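Local coordinates for protein organophosphorus hydrolase (Pseudomonas oleovorans, PDB 4O98) that hydrolyses organophosphorus triesters in this engineered double mutant of a lactonase, using a two-zinc centre of the metallo-beta-lactamase superfamily, at residues 228-233 against 246-251; 97-102 against 214-219. All coordinates share one frame; numbering follows the deposited sequence.

Contacts 1 and 2 share the sheet that holds strands 218-222 and 231-237: a loop leaving this sheet carries the bridging zinc ligand in contact 1, while the approach to its edge strand meets the other sheet in contact 2. Contact 1 is buried and belongs to the two-metal site, whose ions lie 3.1 Å apart from ZN of chain E to ZN of chain F. Contact 2 lies at the surface, where a turn leading into strand 218-222 meets the start of strand 100-103. The centres of contacts 1 and 2 are about 19 Å apart. Strands 218-222 and 231-237 are sheet neighbours, and Y233 CD1 packs on V218 CG2 at 4.2 Å, where the two contacts touch.

Contact 1: residues 228-233 against 246-251; sequences PGHTSY and GDILIN. With ZN (zinc ion), chain F; ZN (zinc ion), chain E.
H230 meets the backbone of D247 with the edge of its imidazole, and this edge-on approach provides the hydrogen bond across the contact. The amide of D247 donates to NE2 across 2.9 Å, measured from D247 N to H230 NE2, with a nearly straight angle of 165° at the hydrogen. The donor lies close to the ring plane, and G246 C comes up at the same edge. The ring gets there because CG of H230 stands anti to the backbone N (chi1 -170°), which carries the imidazole from just ahead of strand 231-237 across to the loop after strand 240-246.

I248 approaches the histidine differently: the two side chains cross at about a right angle, and CG2 of I248 comes obliquely to within 4.0 Å of CE1 of H230. The same methyl also packs 3.8 Å from OG of S232, a hydroxyl whose polar partner is the carbonyl O of W245. Just after H230, T231 OG1 donates back over it to G229 O at 2.7 Å.

Beyond the held amide, the carboxylate of D247 turns to the metals. OD2 binds both zinc ions, the longer bond being 2.4 Å to ZN of chain F, and water 1 spans the same pair. H139, H141 and H226 complete one site; D143, H144 and H294 complete the other. H230 is thus a second-shell residue: as acceptor, its NE2 presumably carries no proton, and by gripping the backbone of D247 it probably helps set the position of the bridging carboxylate.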
loop_
_atom_site.group_PDB
_atom_site.type_symbol
_atom_site.label_atom_id
_atom_site.label_comp_id
_atom_site.label_asym_id
_atom_site.label_seq_id
_atom_site.Cartn_x
_atom_site.Cartn_y
_atom_site.Cartn_z
ATOM N N PRO B 228 -23.664 -11.094 16.517
ATOM C CA PRO B 228 -24.310 -12.416 16.424
ATOM C C PRO B 228 -24.571 -12.934 15.010
ATOM O O PRO B 228 -24.578 -14.153 14.813
ATOM C CB PRO B 228 -25.631 -12.216 17.173
ATOM C CG PRO B 228 -25.322 -11.124 18.151
ATOM C CD PRO B 228 -24.438 -10.178 17.376
ATOM N N GLY B 229 -24.776 -12.051 14.037
ATOM C CA GLY B 229 -24.925 -12.516 12.668
ATOM C C GLY B 229 -23.762 -12.202 11.741
ATOM O O GLY B 229 -23.899 -12.323 10.519
ATOM N N HIS B 230 -22.618 -11.815 12.305
ATOM C CA HIS B 230 -21.462 -11.401 11.493
ATOM C C HIS B 230 -21.172 -12.369 10.348
ATOM O O HIS B 230 -21.040 -13.579 10.542
ATOM C CB HIS B 230 -20.214 -11.227 12.360
ATOM C CG HIS B 230 -19.068 -10.592 11.639
ATOM N ND1 HIS B 230 -18.217 -11.306 10.818
ATOM C CD2 HIS B 230 -18.630 -9.308 11.616
ATOM C CE1 HIS B 230 -17.303 -10.487 10.322
ATOM N NE2 HIS B 230 -17.529 -9.272 10.791
ATOM N N THR B 231 -21.078 -11.826 9.143
ATOM C CA THR B 231 -20.992 -12.669 7.963
ATOM C C THR B 231 -19.890 -12.189 7.012
ATOM O O THR B 231 -19.740 -10.980 6.765
ATOM C CB THR B 231 -22.363 -12.732 7.266
ATOM O OG1 THR B 231 -23.298 -13.381 8.137
ATOM C CG2 THR B 231 -22.294 -13.510 5.982
ATOM N N SER B 232 -19.106 -13.140 6.506
ATOM C CA SER B 232 -18.072 -12.841 5.522
ATOM C C SER B 232 -18.530 -13.294 4.136
ATOM O O SER B 232 -19.184 -14.328 4.005
ATOM C CB SER B 232 -16.757 -13.524 5.904
ATOM O OG SER B 232 -16.307 -13.089 7.177
ATOM N N TYR B 233 -18.183 -12.523 3.109
ATOM C CA TYR B 233 -18.643 -12.805 1.745
ATOM C C TYR B 233 -17.517 -13.297 0.842
ATOM O O TYR B 233 -16.451 -12.671 0.747
ATOM C CB TYR B 233 -19.315 -11.572 1.129
ATOM C CG TYR B 233 -20.531 -11.121 1.904
ATOM C CD1 TYR B 233 -21.725 -11.815 1.820
ATOM C CD2 TYR B 233 -20.480 -9.997 2.724
ATOM C CE1 TYR B 233 -22.833 -11.406 2.526
ATOM C CE2 TYR B 233 -21.585 -9.580 3.439
ATOM C CZ TYR B 233 -22.757 -10.294 3.334
ATOM O OH TYR B 233 -23.861 -9.887 4.039
ATOM N N GLY B 246 -15.021 -8.763 6.670
ATOM C CA GLY B 246 -15.640 -7.963 7.712
ATOM C C GLY B 246 -14.660 -7.679 8.834
ATOM O O GLY B 246 -13.524 -7.254 8.581
ATOM N N ASP B 247 -15.093 -7.917 10.070
ATOM C CA ASP B 247 -14.270 -7.652 11.234
ATOM C C ASP B 247 -13.832 -8.950 11.951
ATOM O O ASP B 247 -13.814 -9.004 13.173
ATOM C CB ASP B 247 -15.012 -6.725 12.218
ATOM C CG ASP B 247 -15.175 -5.295 11.693
ATOM O OD1 ASP B 247 -14.829 -5.037 10.519
ATOM O OD2 ASP B 247 -15.662 -4.427 12.457
ATOM N N ILE B 248 -13.440 -9.989 11.225
ATOM C CA ILE B 248 -12.990 -11.179 11.947
ATOM C C ILE B 248 -11.726 -10.863 12.763
ATOM O O ILE B 248 -11.373 -11.576 13.708
ATOM C CB ILE B 248 -12.788 -12.414 11.037
ATOM C CG1 ILE B 248 -11.540 -12.275 10.184
ATOM C CG2 ILE B 248 -14.017 -12.677 10.171
ATOM C CD1 ILE B 248 -10.397 -13.145 10.687
ATOM N N LEU B 249 -11.107 -9.738 12.426
ATOM C CA LEU B 249 -9.850 -9.323 13.012
ATOM C C LEU B 249 -9.779 -7.790 12.917
ATOM O O LEU B 249 -10.139 -7.228 11.880
ATOM C CB LEU B 249 -8.749 -9.965 12.178
ATOM C CG LEU B 249 -7.291 -9.912 12.541
ATOM C CD1 LEU B 249 -6.640 -11.137 11.928
ATOM C CD2 LEU B 249 -6.670 -8.638 12.003
ATOM N N ILE B 250 -9.316 -7.128 13.980
ATOM C CA ILE B 250 -9.276 -5.661 14.048
ATOM C C ILE B 250 -7.853 -5.067 14.003
ATOM O O ILE B 250 -7.652 -3.933 13.544
ATOM C CB ILE B 250 -9.963 -5.151 15.331
ATOM C CG1 ILE B 250 -11.338 -5.796 15.513
ATOM C CG2 ILE B 250 -10.081 -3.637 15.323
ATOM C CD1 ILE B 250 -12.350 -5.396 14.462
ATOM N N ASN B 251 -6.869 -5.808 14.504
ATOM C CA ASN B 251 -5.506 -5.288 14.575
ATOM C C ASN B 251 -4.521 -6.252 13.932
ATOM O O ASN B 251 -4.179 -7.283 14.526
ATOM C CB ASN B 251 -5.113 -5.015 16.038
ATOM C CG ASN B 251 -3.738 -4.365 16.174
ATOM O OD1 ASN B 251 -2.726 -4.892 15.693
ATOM N ND2 ASN B 251 -3.697 -3.214 16.833
HETATM ZN ZN ZN F . -17.471 -4.263 13.958
HETATM ZN ZN ZN E . -15.687 -2.515 12.074
HETATM O O HOH W 1 -16.884 -2.240 13.881
#

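Contact 2: residues 97-102 against 214-219; sequences GDNLVL and LLPGVS
L215 lays its two methyl groups above the amide plane of N99, at a seam of the alpha-beta/beta-alpha sandwich characteristic of the metallo-beta-lactamase superfamily. Strand 100-103 belongs to one sheet of the sandwich and strand 218-222 is an outermost strand of the other; the contact joins them where each strand begins. A type II beta turn from L215 to V218 leads into the second strand, with G217 at its third position and a weak V218 N to L215 O bond closing it.

The conformation of L215 is extended at its outer end (chi2 178°), with CG beside the backbone N, so that the fork reaches N99 with both prongs. CD1 stands 3.9 Å from CG of N99, while CD2 lies 3.7 Å from ND2, over the same face and almost as near OD1. The asparagine amide is swung well out of line with its own chain (chi2 91°), presenting its flat surface to the leucine. It is held in that attitude from beyond the two segments, for ND2 bonds to OD1 of D133. Two residues further along the strand, V101 points the same way as N99 and extends the apolar patch: its CB lies 4.0 Å from CD1 of L215, and the two side chains run alongside each other, pointing opposite ways. T134, on the neighbouring strand 134-136, also touches both L215 and V101.

Toward solvent, the contact becomes more polar. The D98 side chain passes slantwise by P216, OD2 coming 3.5 Å from CG of P216. Water 2 bridges the two segments, donating one hydrogen bond to OD1 of N99 at 2.6 Å and another to the carbonyl O of P216 at 3.0 Å.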
loop_
_atom_site.group_PDB
_atom_site.type_symbol
_atom_site.label_atom_id
_atom_site.label_comp_id
_atom_site.label_asym_id
_atom_site.label_seq_id
_atom_site.Cartn_x
_atom_site.Cartn_y
_atom_site.Cartn_z
ATOM N N GLY B 97 -19.956 -7.742 -13.356
ATOM C CA GLY B 97 -20.494 -7.857 -14.698
ATOM C C GLY B 97 -22.010 -7.982 -14.637
ATOM O O GLY B 97 -22.719 -7.309 -15.385
ATOM N N ASP B 98 -22.514 -8.833 -13.747
ATOM C CA ASP B 98 -23.958 -8.908 -13.521
ATOM C C ASP B 98 -24.439 -7.856 -12.507
ATOM O O ASP B 98 -25.560 -7.356 -12.607
ATOM C CB ASP B 98 -24.365 -10.305 -13.052
ATOM C CG ASP B 98 -24.039 -11.385 -14.068
ATOM O OD1 ASP B 98 -24.102 -11.113 -15.291
ATOM O OD2 ASP B 98 -23.724 -12.516 -13.633
ATOM N N ASN B 99 -23.587 -7.518 -11.537
ATOM C CA ASN B 99 -23.960 -6.560 -10.492
ATOM C C ASN B 99 -22.861 -5.556 -10.118
ATOM O O ASN B 99 -21.668 -5.853 -10.224
ATOM C CB ASN B 99 -24.385 -7.301 -9.222
ATOM C CG ASN B 99 -25.615 -8.149 -9.426
ATOM O OD1 ASN B 99 -25.521 -9.325 -9.774
ATOM N ND2 ASN B 99 -26.778 -7.561 -9.204
ATOM N N LEU B 100 -23.269 -4.372 -9.670
ATOM C CA LEU B 100 -22.352 -3.496 -8.949
ATOM C C LEU B 100 -22.699 -3.605 -7.466
ATOM O O LEU B 100 -23.689 -3.030 -7.002
ATOM C CB LEU B 100 -22.458 -2.050 -9.414
ATOM C CG LEU B 100 -21.369 -1.119 -8.873
ATOM C CD1 LEU B 100 -19.986 -1.590 -9.342
ATOM C CD2 LEU B 100 -21.628 0.327 -9.296
ATOM N N VAL B 101 -21.898 -4.372 -6.733
ATOM C CA VAL B 101 -22.194 -4.636 -5.333
ATOM C C VAL B 101 -21.180 -3.990 -4.382
ATOM O O VAL B 101 -19.959 -4.146 -4.531
ATOM C CB VAL B 101 -22.363 -6.162 -5.071
ATOM C CG1 VAL B 101 -21.478 -6.974 -5.986
ATOM C CG2 VAL B 101 -22.100 -6.506 -3.612
ATOM N N LEU B 102 -21.699 -3.232 -3.422
ATOM C CA LEU B 102 -20.871 -2.603 -2.412
ATOM C C LEU B 102 -20.954 -3.407 -1.115
ATOM O O LEU B 102 -22.041 -3.595 -0.566
ATOM C CB LEU B 102 -21.344 -1.169 -2.178
ATOM C CG LEU B 102 -20.590 -0.332 -1.139
ATOM C CD1 LEU B 102 -19.102 -0.154 -1.513
ATOM C CD2 LEU B 102 -21.283 1.023 -0.963
ATOM N N LEU B 214 -27.194 -14.931 -2.843
ATOM C CA LEU B 214 -27.797 -13.630 -3.096
ATOM C C LEU B 214 -27.581 -13.144 -4.525
ATOM O O LEU B 214 -28.504 -12.661 -5.170
ATOM C CB LEU B 214 -27.258 -12.594 -2.107
ATOM C CG LEU B 214 -27.206 -12.983 -0.628
ATOM C CD1 LEU B 214 -25.890 -13.649 -0.296
ATOM C CD2 LEU B 214 -27.403 -11.768 0.244
ATOM N N LEU B 215 -26.351 -13.252 -5.005
ATOM C CA LEU B 215 -26.016 -12.816 -6.351
ATOM C C LEU B 215 -25.114 -13.865 -6.961
ATOM O O LEU B 215 -24.491 -14.641 -6.235
ATOM C CB LEU B 215 -25.279 -11.481 -6.313
ATOM C CG LEU B 215 -25.971 -10.281 -5.685
ATOM C CD1 LEU B 215 -25.040 -9.075 -5.715
ATOM C CD2 LEU B 215 -27.254 -9.983 -6.430
ATOM N N PRO B 216 -25.045 -13.910 -8.298
ATOM C CA PRO B 216 -24.092 -14.826 -8.933
ATOM C C PRO B 216 -22.654 -14.457 -8.579
ATOM O O PRO B 216 -22.291 -13.280 -8.647
ATOM C CB PRO B 216 -24.344 -14.621 -10.433
ATOM C CG PRO B 216 -25.121 -13.349 -10.546
ATOM C CD PRO B 216 -25.925 -13.260 -9.283
ATOM N N GLY B 217 -21.859 -15.451 -8.191
ATOM C CA GLY B 217 -20.458 -15.236 -7.881
ATOM C C GLY B 217 -20.149 -14.978 -6.413
ATOM O O GLY B 217 -18.976 -14.891 -6.042
ATOM N N VAL B 218 -21.180 -14.849 -5.582
ATOM C CA VAL B 218 -20.976 -14.605 -4.151
ATOM C C VAL B 218 -21.617 -15.684 -3.283
ATOM O O VAL B 218 -22.790 -16.028 -3.471
ATOM C CB VAL B 218 -21.478 -13.204 -3.710
ATOM C CG1 VAL B 218 -22.831 -12.919 -4.278
ATOM C CG2 VAL B 218 -21.525 -13.104 -2.197
ATOM N N SER B 219 -20.835 -16.217 -2.347
ATOM C CA SER B 219 -21.314 -17.219 -1.403
ATOM C C SER B 219 -21.167 -16.709 0.032
ATOM O O SER B 219 -20.403 -15.780 0.295
ATOM C CB SER B 219 -20.541 -18.531 -1.569
ATOM O OG SER B 219 -19.195 -18.383 -1.157
HETATM O O HOH W 2 -23.188 -10.511 -9.509
#